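Long-range contact in Ribose/Galactose Isomerase (Vibrio parahaemolyticus, PDB 3ONO), which probably interconverts aldose and ketose forms of a sugar phosphate, as an isomerase of the LacAB/RpiB family: residues M20-H34 / E126-T138. Sequence-based numbering, arbitrary orientation.
Sequences MVAGELNSVAGGLGH and ELNVRYIFEKAFT
The E24 carboxylate, buried between two neighbouring helices, is gripped side-on by R130, one nitrogen to each oxygen. In this Rossmann-like alpha-beta-alpha sandwich, helices 18-31 and 125-136 pack side by side on one face of the parallel sheet; the axes of segments 20-31 and 126-136 run in the same general direction, 9.0 Å apart at closest approach and crossing at -27°. R130 NE points almost straight at E24 OE1, 2.8 Å away and in the guanidinium plane. R130 NH2 reaches the syn lone pair of E24 OE2 at 3.0 Å, and the two flat groups are turned 40° apart. A bend at chi2 (-70°) turns the E24 carboxylate toward R130, and the side chain sits as a knob among E126, V129, R130 and F133.

F133 is the return knob, set among V21, E24, L25 and V28. L25 CD1 stands over the middle of its ring, 3.6 Å from the centroid, a CH-pi contact, while V21 CG1 meets the ring edge. The same L25 methyl also touches F137 CE2, and L25 and V21 go on to L8 of strand 5-8, joining this helix pair to the sheet. On the outer side, V28 splits its two methyls over one turn of the partner helix, CG1 on the F133-E134 backbone and CG2 on R130 CG; E134 itself is salt-bridged to K135 of the second subunit.

Helix 18-31 ends in a Schellman motif with G33 at C-prime, which brings H34 to the end of the partner helix. The F137 ring edge faces the imidazole, which M4 N holds through ND1; on its other nitrogen, H34 NE2 donates to F137 O at 2.9 Å, in the carbonyl plane and on a lone pair.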
loop_
_atom_site.group_PDB
_atom_site.type_symbol
_atom_site.label_atom_id
_atom_site.label_comp_id
_atom_site.label_asym_id
_atom_site.label_seq_id
_atom_site.Cartn_x
_atom_site.Cartn_y
_atom_site.Cartn_z
HETATM N N MSE A 20 -5.199 4.314 -21.800
HETATM C CA MSE A 20 -4.131 3.624 -21.086
HETATM C C MSE A 20 -4.619 2.272 -20.567
HETATM O O MSE A 20 -3.971 1.249 -20.771
HETATM C CB MSE A 20 -3.592 4.489 -19.936
HETATM C CG MSE A 20 -2.462 3.847 -19.146
HETATM SE SE MSE A 20 -3.185 2.884 -17.598
HETATM C CE MSE A 20 -4.153 4.367 -16.777
ATOM N N VAL A 21 -5.763 2.248 -19.888
ATOM C CA VAL A 21 -6.176 0.998 -19.269
ATOM C C VAL A 21 -6.530 -0.050 -20.322
ATOM O O VAL A 21 -6.127 -1.209 -20.215
ATOM C CB VAL A 21 -7.376 1.188 -18.304
ATOM C CG1 VAL A 21 -7.817 -0.155 -17.763
ATOM C CG2 VAL A 21 -6.997 2.122 -17.171
ATOM N N ALA A 22 -7.257 0.366 -21.349
ATOM C CA ALA A 22 -7.603 -0.533 -22.444
ATOM C C ALA A 22 -6.342 -1.061 -23.114
ATOM O O ALA A 22 -6.251 -2.242 -23.471
ATOM C CB ALA A 22 -8.482 0.190 -23.456
ATOM N N GLY A 23 -5.362 -0.179 -23.277
ATOM C CA GLY A 23 -4.064 -0.578 -23.810
ATOM C C GLY A 23 -3.447 -1.723 -23.026
ATOM O O GLY A 23 -3.053 -2.744 -23.599
ATOM N N GLU A 24 -3.388 -1.569 -21.702
ATOM C CA GLU A 24 -2.808 -2.606 -20.862
ATOM C C GLU A 24 -3.671 -3.864 -20.888
ATOM O O GLU A 24 -3.144 -4.971 -20.928
ATOM C CB GLU A 24 -2.609 -2.115 -19.424
ATOM C CG GLU A 24 -1.673 -0.887 -19.296
ATOM C CD GLU A 24 -0.218 -1.211 -19.579
ATOM O OE1 GLU A 24 0.111 -2.402 -19.780
ATOM O OE2 GLU A 24 0.602 -0.264 -19.600
ATOM N N LEU A 25 -4.994 -3.704 -20.862
ATOM C CA LEU A 25 -5.873 -4.875 -20.807
ATOM C C LEU A 25 -5.759 -5.689 -22.094
ATOM O O LEU A 25 -5.651 -6.915 -22.069
ATOM C CB LEU A 25 -7.343 -4.481 -20.538
ATOM C CG LEU A 25 -8.302 -5.651 -20.296
ATOM C CD1 LEU A 25 -7.847 -6.472 -19.079
ATOM C CD2 LEU A 25 -9.714 -5.114 -20.069
ATOM N N ASN A 26 -5.795 -4.992 -23.223
ATOM C CA ASN A 26 -5.680 -5.639 -24.514
ATOM C C ASN A 26 -4.340 -6.346 -24.638
ATOM O O ASN A 26 -4.276 -7.491 -25.081
ATOM C CB ASN A 26 -5.859 -4.611 -25.621
ATOM C CG ASN A 26 -7.312 -4.392 -25.958
ATOM O OD1 ASN A 26 -8.048 -5.352 -26.193
ATOM N ND2 ASN A 26 -7.750 -3.134 -25.950
ATOM N N SER A 27 -3.278 -5.660 -24.228
ATOM C CA SER A 27 -1.940 -6.238 -24.252
ATOM C C SER A 27 -1.863 -7.505 -23.400
ATOM O O SER A 27 -1.478 -8.574 -23.884
ATOM C CB SER A 27 -0.908 -5.209 -23.779
ATOM O OG SER A 27 0.383 -5.779 -23.701
ATOM N N VAL A 28 -2.238 -7.390 -22.128
ATOM C CA VAL A 28 -2.099 -8.508 -21.200
ATOM C C VAL A 28 -3.124 -9.608 -21.445
ATOM O O VAL A 28 -2.765 -10.755 -21.708
ATOM C CB VAL A 28 -2.202 -8.048 -19.730
ATOM C CG1 VAL A 28 -2.156 -9.256 -18.804
ATOM C CG2 VAL A 28 -1.083 -7.074 -19.421
ATOM N N ALA A 29 -4.406 -9.258 -21.354
ATOM C CA ALA A 29 -5.450 -10.259 -21.438
ATOM C C ALA A 29 -5.571 -10.789 -22.855
ATOM O O ALA A 29 -5.814 -11.976 -23.060
ATOM C CB ALA A 29 -6.804 -9.694 -20.940
ATOM N N GLY A 30 -5.394 -9.913 -23.836
ATOM C CA GLY A 30 -5.410 -10.350 -25.222
ATOM C C GLY A 30 -4.283 -11.341 -25.485
ATOM O O GLY A 30 -4.477 -12.376 -26.125
ATOM N N GLY A 31 -3.100 -11.030 -24.970
ATOM C CA GLY A 31 -1.950 -11.897 -25.157
ATOM C C GLY A 31 -2.166 -13.260 -24.530
ATOM O O GLY A 31 -1.596 -14.252 -24.968
ATOM N N LEU A 32 -3.002 -13.310 -23.498
ATOM C CA LEU A 32 -3.296 -14.563 -22.817
ATOM C C LEU A 32 -4.475 -15.313 -23.445
ATOM O O LEU A 32 -4.922 -16.330 -22.909
ATOM C CB LEU A 32 -3.575 -14.301 -21.337
ATOM C CG LEU A 32 -2.380 -13.902 -20.492
ATOM C CD1 LEU A 32 -2.826 -13.231 -19.205
ATOM C CD2 LEU A 32 -1.538 -15.136 -20.204
ATOM N N GLY A 33 -4.989 -14.805 -24.566
ATOM C CA GLY A 33 -6.031 -15.500 -25.305
ATOM C C GLY A 33 -7.462 -15.122 -24.970
ATOM O O GLY A 33 -8.410 -15.751 -25.447
ATOM N N HIS A 34 -7.632 -14.094 -24.151
ATOM C CA HIS A 34 -8.970 -13.645 -23.783
ATOM C C HIS A 34 -9.524 -12.678 -24.830
ATOM O O HIS A 34 -8.766 -12.077 -25.595
ATOM C CB HIS A 34 -8.949 -12.974 -22.405
ATOM C CG HIS A 34 -8.393 -13.838 -21.317
ATOM N ND1 HIS A 34 -9.036 -14.971 -20.864
ATOM C CD2 HIS A 34 -7.266 -13.721 -20.571
ATOM C CE1 HIS A 34 -8.323 -15.522 -19.896
ATOM N NE2 HIS A 34 -7.245 -14.782 -19.698
ATOM N N GLU A 126 0.501 2.955 -14.365
ATOM C CA GLU A 126 0.127 2.040 -15.431
ATOM C C GLU A 126 0.779 0.657 -15.259
ATOM O O GLU A 126 0.238 -0.337 -15.742
ATOM C CB GLU A 126 0.468 2.629 -16.811
ATOM C CG GLU A 126 1.954 2.688 -17.155
ATOM C CD GLU A 126 2.663 3.851 -16.497
ATOM O OE1 GLU A 126 3.882 4.015 -16.709
ATOM O OE2 GLU A 126 2.000 4.620 -15.778
ATOM N N LEU A 127 1.954 0.619 -14.624
ATOM C CA LEU A 127 2.645 -0.638 -14.334
ATOM C C LEU A 127 1.794 -1.510 -13.409
ATOM O O LEU A 127 1.601 -2.697 -13.658
ATOM C CB LEU A 127 3.988 -0.365 -13.670
ATOM C CG LEU A 127 4.943 0.331 -14.638
ATOM C CD1 LEU A 127 6.285 0.498 -13.973
ATOM C CD2 LEU A 127 5.049 -0.487 -15.910
ATOM N N ASN A 128 1.298 -0.907 -12.338
ATOM C CA ASN A 128 0.441 -1.622 -11.399
ATOM C C ASN A 128 -0.823 -2.153 -12.103
ATOM O O ASN A 128 -1.248 -3.285 -11.860
ATOM C CB ASN A 128 0.103 -0.710 -10.222
ATOM C CG ASN A 128 -0.651 -1.428 -9.130
ATOM O OD1 ASN A 128 -0.153 -2.401 -8.563
ATOM N ND2 ASN A 128 -1.853 -0.939 -8.812
ATOM N N VAL A 129 -1.416 -1.352 -12.988
ATOM C CA VAL A 129 -2.583 -1.829 -13.750
ATOM C C VAL A 129 -2.197 -3.063 -14.561
ATOM O O VAL A 129 -2.892 -4.082 -14.554
ATOM C CB VAL A 129 -3.091 -0.748 -14.712
ATOM C CG1 VAL A 129 -4.168 -1.306 -15.658
ATOM C CG2 VAL A 129 -3.598 0.462 -13.934
ATOM N N ARG A 130 -1.072 -2.973 -15.275
ATOM C CA ARG A 130 -0.592 -4.111 -16.051
ATOM C C ARG A 130 -0.431 -5.368 -15.195
ATOM O O ARG A 130 -0.876 -6.457 -15.572
ATOM C CB ARG A 130 0.761 -3.768 -16.707
ATOM C CG ARG A 130 1.307 -4.876 -17.585
ATOM C CD ARG A 130 2.696 -4.485 -18.162
ATOM N NE ARG A 130 2.617 -3.198 -18.851
ATOM C CZ ARG A 130 3.637 -2.358 -19.052
ATOM N NH1 ARG A 130 4.865 -2.639 -18.607
ATOM N NH2 ARG A 130 3.416 -1.211 -19.690
ATOM N N TYR A 131 0.229 -5.206 -14.050
ATOM C CA TYR A 131 0.558 -6.327 -13.181
ATOM C C TYR A 131 -0.724 -6.931 -12.579
ATOM O O TYR A 131 -0.841 -8.148 -12.386
ATOM C CB TYR A 131 1.480 -5.863 -12.064
ATOM C CG TYR A 131 2.835 -5.322 -12.504
ATOM C CD1 TYR A 131 3.266 -5.419 -13.829
ATOM C CD2 TYR A 131 3.685 -4.710 -11.584
ATOM C CE1 TYR A 131 4.531 -4.923 -14.206
ATOM C CE2 TYR A 131 4.918 -4.226 -11.951
ATOM C CZ TYR A 131 5.331 -4.318 -13.255
ATOM O OH TYR A 131 6.583 -3.826 -13.577
ATOM N N ILE A 132 -1.676 -6.067 -12.263
ATOM C CA ILE A 132 -2.987 -6.540 -11.805
ATOM C C ILE A 132 -3.622 -7.438 -12.860
ATOM O O ILE A 132 -4.145 -8.505 -12.541
ATOM C CB ILE A 132 -3.927 -5.358 -11.467
ATOM C CG1 ILE A 132 -3.555 -4.752 -10.105
ATOM C CG2 ILE A 132 -5.436 -5.799 -11.538
ATOM C CD1 ILE A 132 -4.206 -3.363 -9.858
ATOM N N PHE A 133 -3.571 -7.027 -14.125
ATOM C CA PHE A 133 -4.192 -7.815 -15.174
ATOM C C PHE A 133 -3.455 -9.136 -15.366
ATOM O O PHE A 133 -4.064 -10.170 -15.635
ATOM C CB PHE A 133 -4.261 -7.032 -16.494
ATOM C CG PHE A 133 -5.203 -5.840 -16.458
ATOM C CD1 PHE A 133 -6.244 -5.777 -15.539
ATOM C CD2 PHE A 133 -5.043 -4.787 -17.348
ATOM C CE1 PHE A 133 -7.130 -4.660 -15.498
ATOM C CE2 PHE A 133 -5.903 -3.675 -17.338
ATOM C CZ PHE A 133 -6.969 -3.608 -16.398
ATOM N N GLU A 134 -2.138 -9.093 -15.217
ATOM C CA GLU A 134 -1.329 -10.299 -15.311
ATOM C C GLU A 134 -1.770 -11.346 -14.307
ATOM O O GLU A 134 -1.842 -12.526 -14.633
ATOM C CB GLU A 134 0.155 -9.961 -15.087
ATOM C CG GLU A 134 0.721 -9.110 -16.200
ATOM C CD GLU A 134 2.190 -8.709 -15.962
ATOM O OE1 GLU A 134 2.740 -9.028 -14.884
ATOM O OE2 GLU A 134 2.778 -8.074 -16.864
ATOM N N LYS A 135 -2.017 -10.925 -13.068
ATOM C CA LYS A 135 -2.423 -11.875 -12.038
ATOM C C LYS A 135 -3.922 -12.228 -12.109
ATOM O O LYS A 135 -4.321 -13.347 -11.771
ATOM C CB LYS A 135 -2.046 -11.362 -10.650
ATOM C CG LYS A 135 -0.551 -11.095 -10.449
ATOM C CD LYS A 135 0.311 -12.228 -10.961
ATOM C CE LYS A 135 1.803 -11.865 -10.746
ATOM N NZ LYS A 135 2.718 -12.696 -11.553
ATOM N N ALA A 136 -4.760 -11.291 -12.551
ATOM C CA ALA A 136 -6.206 -11.570 -12.658
ATOM C C ALA A 136 -6.542 -12.616 -13.707
ATOM O O ALA A 136 -7.498 -13.379 -13.550
ATOM C CB ALA A 136 -7.000 -10.297 -12.955
ATOM N N PHE A 137 -5.756 -12.657 -14.777
ATOM C CA PHE A 137 -6.189 -13.372 -15.976
ATOM C C PHE A 137 -5.249 -14.510 -16.388
ATOM O O PHE A 137 -5.397 -15.095 -17.465
ATOM C CB PHE A 137 -6.413 -12.369 -17.111
ATOM C CG PHE A 137 -7.444 -11.315 -16.774
ATOM C CD1 PHE A 137 -8.689 -11.684 -16.314
ATOM C CD2 PHE A 137 -7.138 -9.965 -16.868
ATOM C CE1 PHE A 137 -9.647 -10.728 -15.985
ATOM C CE2 PHE A 137 -8.061 -9.002 -16.531
ATOM C CZ PHE A 137 -9.340 -9.385 -16.094
ATOM N N THR A 138 -4.301 -14.824 -15.510
ATOM C CA THR A 138 -3.417 -15.967 -15.693
ATOM C C THR A 138 -3.838 -17.062 -14.715
ATOM O O THR A 138 -4.158 -16.789 -13.562
ATOM C CB THR A 138 -1.943 -15.598 -15.392
ATOM O OG1 THR A 138 -1.537 -14.483 -16.199
ATOM C CG2 THR A 138 -1.016 -16.771 -15.669
#